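Side-chain contacts in nucleoporin NUP82 (Saccharomyces cerevisiae, PDB 3PBP), which serves as a structural component of the yeast nuclear pore complex, with roles in mRNA and protein transport and, through this N-terminal domain, in binding the nucleoporin NUP116: residues L63-D66 and D67-V71; V103-Q106 and D107-I111; E399-L402 and N403-A406. The protein carries 1 engineered substitution. One frame throughout, in Å; residues are numbered along the deposited sequence.

Contact 1: L63-D66 and D67-V71; sequences LVLD and DTFHV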
loop_
_atom_site.group_PDB
_atom_site.type_symbol
_atom_site.label_atom_id
_atom_site.label_comp_id
_atom_site.label_asym_id
_atom_site.label_seq_id
_atom_site.Cartn_x
_atom_site.Cartn_y
_atom_site.Cartn_z
ATOM N N LEU A 63 -28.375 8.231 -5.844
ATOM C CA LEU A 63 -27.496 8.709 -4.789
ATOM C C LEU A 63 -27.492 10.218 -4.702
ATOM O O LEU A 63 -27.366 10.918 -5.711
ATOM C CB LEU A 63 -26.055 8.225 -5.024
ATOM C CG LEU A 63 -24.934 8.883 -4.196
ATOM C CD1 LEU A 63 -25.107 8.582 -2.720
ATOM C CD2 LEU A 63 -23.595 8.371 -4.674
ATOM N N VAL A 64 -27.645 10.711 -3.480
ATOM C CA VAL A 64 -27.605 12.140 -3.223
ATOM C C VAL A 64 -26.302 12.270 -2.447
ATOM O O VAL A 64 -26.110 11.595 -1.433
ATOM C CB VAL A 64 -28.798 12.601 -2.352
ATOM C CG1 VAL A 64 -28.570 14.028 -1.896
ATOM C CG2 VAL A 64 -30.090 12.510 -3.142
ATOM N N LEU A 65 -25.395 13.108 -2.927
ATOM C CA LEU A 65 -24.112 13.259 -2.253
ATOM C C LEU A 65 -24.159 14.248 -1.093
ATOM O O LEU A 65 -25.041 15.110 -1.041
ATOM C CB LEU A 65 -23.039 13.721 -3.254
ATOM C CG LEU A 65 -22.668 12.800 -4.415
ATOM C CD1 LEU A 65 -21.689 13.526 -5.328
ATOM C CD2 LEU A 65 -22.071 11.498 -3.885
ATOM N N ASP A 66 -23.223 14.097 -0.152
ATOM C CA ASP A 66 -23.081 15.021 0.972
ATOM C C ASP A 66 -21.584 15.304 1.001
ATOM O O ASP A 66 -20.813 14.545 0.416
ATOM C CB ASP A 66 -23.612 14.421 2.295
ATOM C CG ASP A 66 -22.814 13.223 2.790
ATOM O OD1 ASP A 66 -21.605 13.374 3.070
ATOM O OD2 ASP A 66 -23.406 12.122 2.926
ATOM N N ASP A 67 -21.159 16.384 1.645
ATOM C CA ASP A 67 -19.730 16.725 1.654
ATOM C C ASP A 67 -18.784 15.689 2.236
ATOM O O ASP A 67 -17.570 15.887 2.218
ATOM C CB ASP A 67 -19.497 18.055 2.372
ATOM C CG ASP A 67 -20.356 19.173 1.810
ATOM O OD1 ASP A 67 -20.562 19.188 0.571
ATOM O OD2 ASP A 67 -20.813 20.035 2.599
ATOM N N THR A 68 -19.336 14.592 2.749
ATOM C CA THR A 68 -18.535 13.521 3.332
ATOM C C THR A 68 -18.015 12.535 2.282
ATOM O O THR A 68 -17.030 11.823 2.513
ATOM C CB THR A 68 -19.355 12.746 4.392
ATOM O OG1 THR A 68 -19.530 13.579 5.539
ATOM C CG2 THR A 68 -18.644 11.452 4.814
ATOM N N PHE A 69 -18.682 12.494 1.137
ATOM C CA PHE A 69 -18.294 11.598 0.057
ATOM C C PHE A 69 -17.027 12.040 -0.669
ATOM O O PHE A 69 -16.733 13.229 -0.761
ATOM C CB PHE A 69 -19.416 11.499 -0.987
ATOM C CG PHE A 69 -20.446 10.465 -0.684
ATOM C CD1 PHE A 69 -21.330 10.630 0.377
ATOM C CD2 PHE A 69 -20.511 9.300 -1.433
ATOM C CE1 PHE A 69 -22.266 9.636 0.690
ATOM C CE2 PHE A 69 -21.443 8.295 -1.129
ATOM C CZ PHE A 69 -22.319 8.462 -0.068
ATOM N N HIS A 70 -16.284 11.060 -1.173
ATOM C CA HIS A 70 -15.089 11.307 -1.979
ATOM C C HIS A 70 -15.464 10.705 -3.331
ATOM O O HIS A 70 -16.215 9.715 -3.383
ATOM C CB HIS A 70 -13.878 10.538 -1.465
ATOM C CG HIS A 70 -13.366 11.000 -0.137
ATOM N ND1 HIS A 70 -14.072 10.837 1.036
ATOM C CD2 HIS A 70 -12.179 11.550 0.213
ATOM C CE1 HIS A 70 -13.340 11.261 2.052
ATOM N NE2 HIS A 70 -12.187 11.698 1.580
ATOM N N VAL A 71 -14.999 11.300 -4.425
ATOM C CA VAL A 71 -15.286 10.706 -5.731
ATOM C C VAL A 71 -14.005 10.724 -6.555
ATOM O O VAL A 71 -13.286 11.732 -6.597
ATOM C CB VAL A 71 -16.434 11.434 -6.513
ATOM C CG1 VAL A 71 -17.567 11.805 -5.584
ATOM C CG2 VAL A 71 -15.922 12.628 -7.203
#

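Contact 2: V103-Q106 and D107-I111; sequences VSIQ and DAFQI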
loop_
_atom_site.group_PDB
_atom_site.type_symbol
_atom_site.label_atom_id
_atom_site.label_comp_id
_atom_site.label_asym_id
_atom_site.label_seq_id
_atom_site.Cartn_x
_atom_site.Cartn_y
_atom_site.Cartn_z
ATOM N N VAL A 103 -35.538 5.388 -18.145
ATOM C CA VAL A 103 -35.192 5.102 -16.760
ATOM C C VAL A 103 -34.410 3.785 -16.719
ATOM O O VAL A 103 -33.540 3.592 -15.866
ATOM C CB VAL A 103 -36.460 4.976 -15.884
ATOM C CG1 VAL A 103 -36.090 4.479 -14.488
ATOM C CG2 VAL A 103 -37.171 6.327 -15.817
ATOM N N SER A 104 -34.719 2.891 -17.658
ATOM C CA SER A 104 -34.051 1.592 -17.752
ATOM C C SER A 104 -32.608 1.747 -18.245
ATOM O O SER A 104 -31.714 1.027 -17.802
ATOM C CB SER A 104 -34.828 0.670 -18.700
ATOM O OG SER A 104 -34.938 1.245 -19.992
ATOM N N ILE A 105 -32.393 2.690 -19.162
ATOM C CA ILE A 105 -31.068 2.954 -19.714
ATOM C C ILE A 105 -30.179 3.708 -18.724
ATOM O O ILE A 105 -28.958 3.541 -18.726
ATOM C CB ILE A 105 -31.163 3.763 -21.037
ATOM C CG1 ILE A 105 -31.622 2.844 -22.172
ATOM C CG2 ILE A 105 -29.824 4.396 -21.369
ATOM C CD1 ILE A 105 -31.602 3.493 -23.554
ATOM N N GLN A 106 -30.790 4.532 -17.877
ATOM C CA GLN A 106 -30.040 5.303 -16.895
ATOM C C GLN A 106 -29.587 4.429 -15.749
ATOM O O GLN A 106 -28.576 4.712 -15.110
ATOM C CB GLN A 106 -30.887 6.439 -16.336
ATOM C CG GLN A 106 -31.353 7.434 -17.377
ATOM C CD GLN A 106 -32.147 8.570 -16.766
ATOM O OE1 GLN A 106 -33.015 8.349 -15.912
ATOM N NE2 GLN A 106 -31.864 9.792 -17.204
ATOM N N ASP A 107 -30.341 3.376 -15.471
ATOM C CA ASP A 107 -29.975 2.479 -14.386
ATOM C C ASP A 107 -28.844 1.597 -14.869
ATOM O O ASP A 107 -28.120 0.996 -14.073
ATOM C CB ASP A 107 -31.169 1.618 -13.974
ATOM C CG ASP A 107 -32.319 2.444 -13.429
ATOM O OD1 ASP A 107 -32.186 3.687 -13.403
ATOM O OD2 ASP A 107 -33.352 1.850 -13.029
ATOM N N ALA A 108 -28.706 1.520 -16.188
ATOM C CA ALA A 108 -27.655 0.718 -16.798
ATOM C C ALA A 108 -26.291 1.281 -16.404
ATOM O O ALA A 108 -25.305 0.551 -16.340
ATOM C CB ALA A 108 -27.805 0.734 -18.316
ATOM N N PHE A 109 -26.256 2.584 -16.138
ATOM C CA PHE A 109 -25.028 3.261 -15.768
ATOM C C PHE A 109 -24.631 3.085 -14.312
ATOM O O PHE A 109 -23.588 3.578 -13.886
ATOM C CB PHE A 109 -25.134 4.737 -16.125
ATOM C CG PHE A 109 -25.313 4.976 -17.598
ATOM C CD1 PHE A 109 -24.442 4.393 -18.516
ATOM C CD2 PHE A 109 -26.363 5.756 -18.072
ATOM C CE1 PHE A 109 -24.611 4.580 -19.872
ATOM C CE2 PHE A 109 -26.540 5.948 -19.431
ATOM C CZ PHE A 109 -25.658 5.356 -20.333
ATOM N N GLN A 110 -25.462 2.386 -13.549
ATOM C CA GLN A 110 -25.148 2.119 -12.159
ATOM C C GLN A 110 -24.531 0.743 -12.266
ATOM O O GLN A 110 -25.225 -0.261 -12.418
ATOM C CB GLN A 110 -26.414 2.096 -11.298
ATOM C CG GLN A 110 -27.135 3.428 -11.205
ATOM C CD GLN A 110 -26.232 4.576 -10.738
ATOM O OE1 GLN A 110 -25.629 4.523 -9.654
ATOM N NE2 GLN A 110 -26.146 5.629 -11.557
ATOM N N ILE A 111 -23.212 0.701 -12.189
ATOM C CA ILE A 111 -22.494 -0.543 -12.356
ATOM C C ILE A 111 -22.188 -1.401 -11.134
ATOM O O ILE A 111 -22.165 -2.641 -11.236
ATOM C CB ILE A 111 -21.202 -0.255 -13.118
ATOM C CG1 ILE A 111 -21.573 0.337 -14.476
ATOM C CG2 ILE A 111 -20.370 -1.510 -13.266
ATOM C CD1 ILE A 111 -20.385 0.671 -15.337
#

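Contact 3: E399-L402 and N403-A406; sequences ESDL and NPLA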
loop_
_atom_site.group_PDB
_atom_site.type_symbol
_atom_site.label_atom_id
_atom_site.label_comp_id
_atom_site.label_asym_id
_atom_site.label_seq_id
_atom_site.Cartn_x
_atom_site.Cartn_y
_atom_site.Cartn_z
ATOM N N GLU A 399 20.819 4.273 -20.578
ATOM C CA GLU A 399 22.051 4.225 -21.358
ATOM C C GLU A 399 23.205 3.606 -20.581
ATOM O O GLU A 399 24.355 3.660 -21.016
ATOM C CB GLU A 399 22.429 5.624 -21.836
ATOM C CG GLU A 399 21.467 6.179 -22.880
ATOM C CD GLU A 399 21.805 7.595 -23.300
ATOM O OE1 GLU A 399 22.940 7.817 -23.773
ATOM O OE2 GLU A 399 20.938 8.486 -23.157
ATOM N N SER A 400 22.883 3.016 -19.433
ATOM C CA SER A 400 23.866 2.356 -18.572
ATOM C C SER A 400 25.146 3.157 -18.367
ATOM O O SER A 400 26.235 2.593 -18.297
ATOM C CB SER A 400 24.211 0.971 -19.135
ATOM O OG SER A 400 23.091 0.099 -19.087
ATOM N N ASP A 401 25.009 4.474 -18.258
ATOM C CA ASP A 401 26.161 5.349 -18.060
ATOM C C ASP A 401 25.950 6.242 -16.837
ATOM O O ASP A 401 25.112 7.143 -16.854
ATOM C CB ASP A 401 26.373 6.225 -19.298
ATOM C CG ASP A 401 27.720 6.947 -19.285
ATOM O OD1 ASP A 401 28.089 7.533 -18.239
ATOM O OD2 ASP A 401 28.410 6.937 -20.330
ATOM N N LEU A 402 26.730 6.006 -15.788
ATOM C CA LEU A 402 26.611 6.774 -14.556
ATOM C C LEU A 402 27.221 8.176 -14.571
ATOM O O LEU A 402 26.797 9.041 -13.811
ATOM C CB LEU A 402 27.208 5.972 -13.401
ATOM C CG LEU A 402 26.240 5.162 -12.534
ATOM C CD1 LEU A 402 25.189 4.500 -13.388
ATOM C CD2 LEU A 402 27.014 4.131 -11.754
ATOM N N ASN A 403 28.203 8.401 -15.439
ATOM C CA ASN A 403 28.887 9.695 -15.543
ATOM C C ASN A 403 28.025 10.951 -15.456
ATOM O O ASN A 403 28.288 11.829 -14.643
ATOM C CB ASN A 403 29.703 9.752 -16.830
ATOM C CG ASN A 403 30.873 8.797 -16.815
ATOM O OD1 ASN A 403 31.780 8.921 -15.987
ATOM N ND2 ASN A 403 30.861 7.833 -17.732
ATOM N N PRO A 404 26.997 11.062 -16.302
ATOM C CA PRO A 404 26.144 12.247 -16.260
ATOM C C PRO A 404 25.771 12.672 -14.841
ATOM O O PRO A 404 25.706 13.865 -14.544
ATOM C CB PRO A 404 24.933 11.816 -17.078
ATOM C CG PRO A 404 25.548 10.935 -18.115
ATOM C CD PRO A 404 26.502 10.097 -17.298
ATOM N N LEU A 405 25.537 11.695 -13.967
ATOM C CA LEU A 405 25.145 11.967 -12.579
ATOM C C LEU A 405 26.148 12.793 -11.804
ATOM O O LEU A 405 25.778 13.555 -10.912
ATOM C CB LEU A 405 24.910 10.660 -11.831
ATOM C CG LEU A 405 23.698 9.865 -12.290
ATOM C CD1 LEU A 405 23.599 8.576 -11.494
ATOM C CD2 LEU A 405 22.451 10.719 -12.114
ATOM N N ALA A 406 27.424 12.624 -12.140
ATOM C CA ALA A 406 28.508 13.353 -11.490
ATOM C C ALA A 406 28.281 14.858 -11.625
ATOM O O ALA A 406 28.127 15.384 -12.738
ATOM C CB ALA A 406 29.838 12.969 -12.122
#

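Contact 1: L63-D66 and D67-V71
Asp66 and Phe69 are the two ends of a type I beta turn that leads into strand 70-73, an edge strand of one four-stranded blade of the N-terminal beta-propeller. The turn is closed by Phe69 N, which donates to Asp66 O at 3.0 Å. The bond is fairly straight, with an N-H...O angle of 166°. The Asp66 side chain also turns back over the bend. Its CG stands between the backbone N and the carbonyl carbon (chi1 66°), which brings the carboxylate to the Phe69 ring. There Asp66 OD2 lies 3.5 Å from Phe69 CE1, at the ring edge and near its plane, where the partly positive ring hydrogens point. The carboxylate and ring planes are steeply inclined, 71° apart. A second bond, from Thr68 N to Asp66 OD1, is doubtful, because that oxygen is crowded in the model. The buried Phe69 ring also collects two leucines of the preceding loop. Leu82 of strand 79-83 packs against both leucines, tying the loop to the blade interior. Leu63 reaches the far end of the ring, its CD1 3.8 Å from Phe69 CZ. Leu65 crosses it at about a right angle near the base, with CD2 3.6 Å from Phe69 CD2.

Contact 2: V103-Q106 and D107-I111
Val103 to Gln106 form a short helix whose backbone passes without a gap into a type I beta turn, Asp107 to Gln110, and so into strand 110-115, an edge strand of a four-stranded propeller blade. Asp107 N donates to Val103 O at 3.2 Å, an alpha-helical bond bent to 139°. Beyond it the helical bonding frays. Ala108 N is shared weakly between Ser104 O and Ile105 O, and Phe109 N reaches Gln106 O in another weak bond of 3.3 Å. The turn itself is closed by Gln110 N, which is 3.0 Å from Asp107 O.

The side chains sort into two groups. Val103 and Asp107 are one helical turn apart and lie side by side, pointing the same way. Val103 CG1 is 4.1 Å from Asp107 OD2. The acid finds its charge partner outside the helix: Asp107 OD1 makes a salt bridge with Arg61 and a hydrogen bond with His62, joining the helix to the chain after strand 55-58. Arg61 also touches Val103 and bonds weakly to Gln106 OE1, while Gln106 NE2 is held weakly by Val100 O.

Ile105 and Phe109 make the second group, again side by side and pointing the same way. Phe109 is buried. Its CG is anti to the carbonyl carbon (chi1 -62°), which lays the ring back along the helix end. Tyr97 meets that ring edge-to-face, and Leu57 also packs on it. Ile105 CG2 is 4.1 Å from Phe109 CE2. Ile105 O stands over one face of the same ring, 3.5 Å from Phe109 CD2.

Contact 3: E399-L402 and N403-A406
A Schellman motif ends helix 387-399 at Ser400, whose positive phi turns the chain away. A short 3-10 segment, 403-405, follows almost at once. Asp401 and Leu402, just after the motif, make the contact with that segment. Asp401 and Asn403 carry the polar part. Asp401 CG is anti to the backbone N (chi1 -168°), and this swings the carboxylate forward along the chain. Asp401 OD1 then accepts from Asn403 ND2 at 2.8 Å. The amide nitrogen comes to the syn side of the oxygen, tilted out of the carboxylate plane. The two flat groups cross obliquely, with their planes 62° apart, and the bond is bent to 135°. The same oxygen takes Asn403 N at 2.9 Å, a weak bond that closes an Asx turn. Pro404 follows with its ring across the carboxylate at about a right angle, and its CD faces the same OD1.

The backbone supplies the next links. Leu405 N donates to Leu402 O at 2.9 Å, and Ala406 N donates to Asn403 O at 2.8 Å. Both span three residues, the pattern of a 3-10 turn. Leu402 and Leu405 touch only loosely, with CG of the first 4.4 Å from CD1 of the second. Leu405 also packs on Ser396 of the helix. Ser400, Leu402 and Leu405 all contact another protein chain of the assembly.

One aspartate oxygen thus gathers two N-H groups of a single asparagine. The likely negative charge of Asp401 would strengthen both bonds, weak as one of them is, and hold the Asn403 amide against its own backbone.

In the fold
The three contacts come in series along the chain. Contacts 1 and 2 are near each other: their centres are 19 Å apart and their nearest atoms about 6 Å apart, without touching. They lead into strands 70-73 and 110-115, the two outermost strands of one four-stranded antiparallel sheet of the propeller. Contact 3 lies on the opposite side of the chain's centre, with its centre 49 Å from contact 1 and 55 Å from contact 2. It follows helix 387-399, which is inserted before edge strand 413-419 of another sheet. Only contact 3 meets a second protein chain, consistent with a binding surface there, while contacts 1 and 2 lie where the chain enters the two outer strands of one blade.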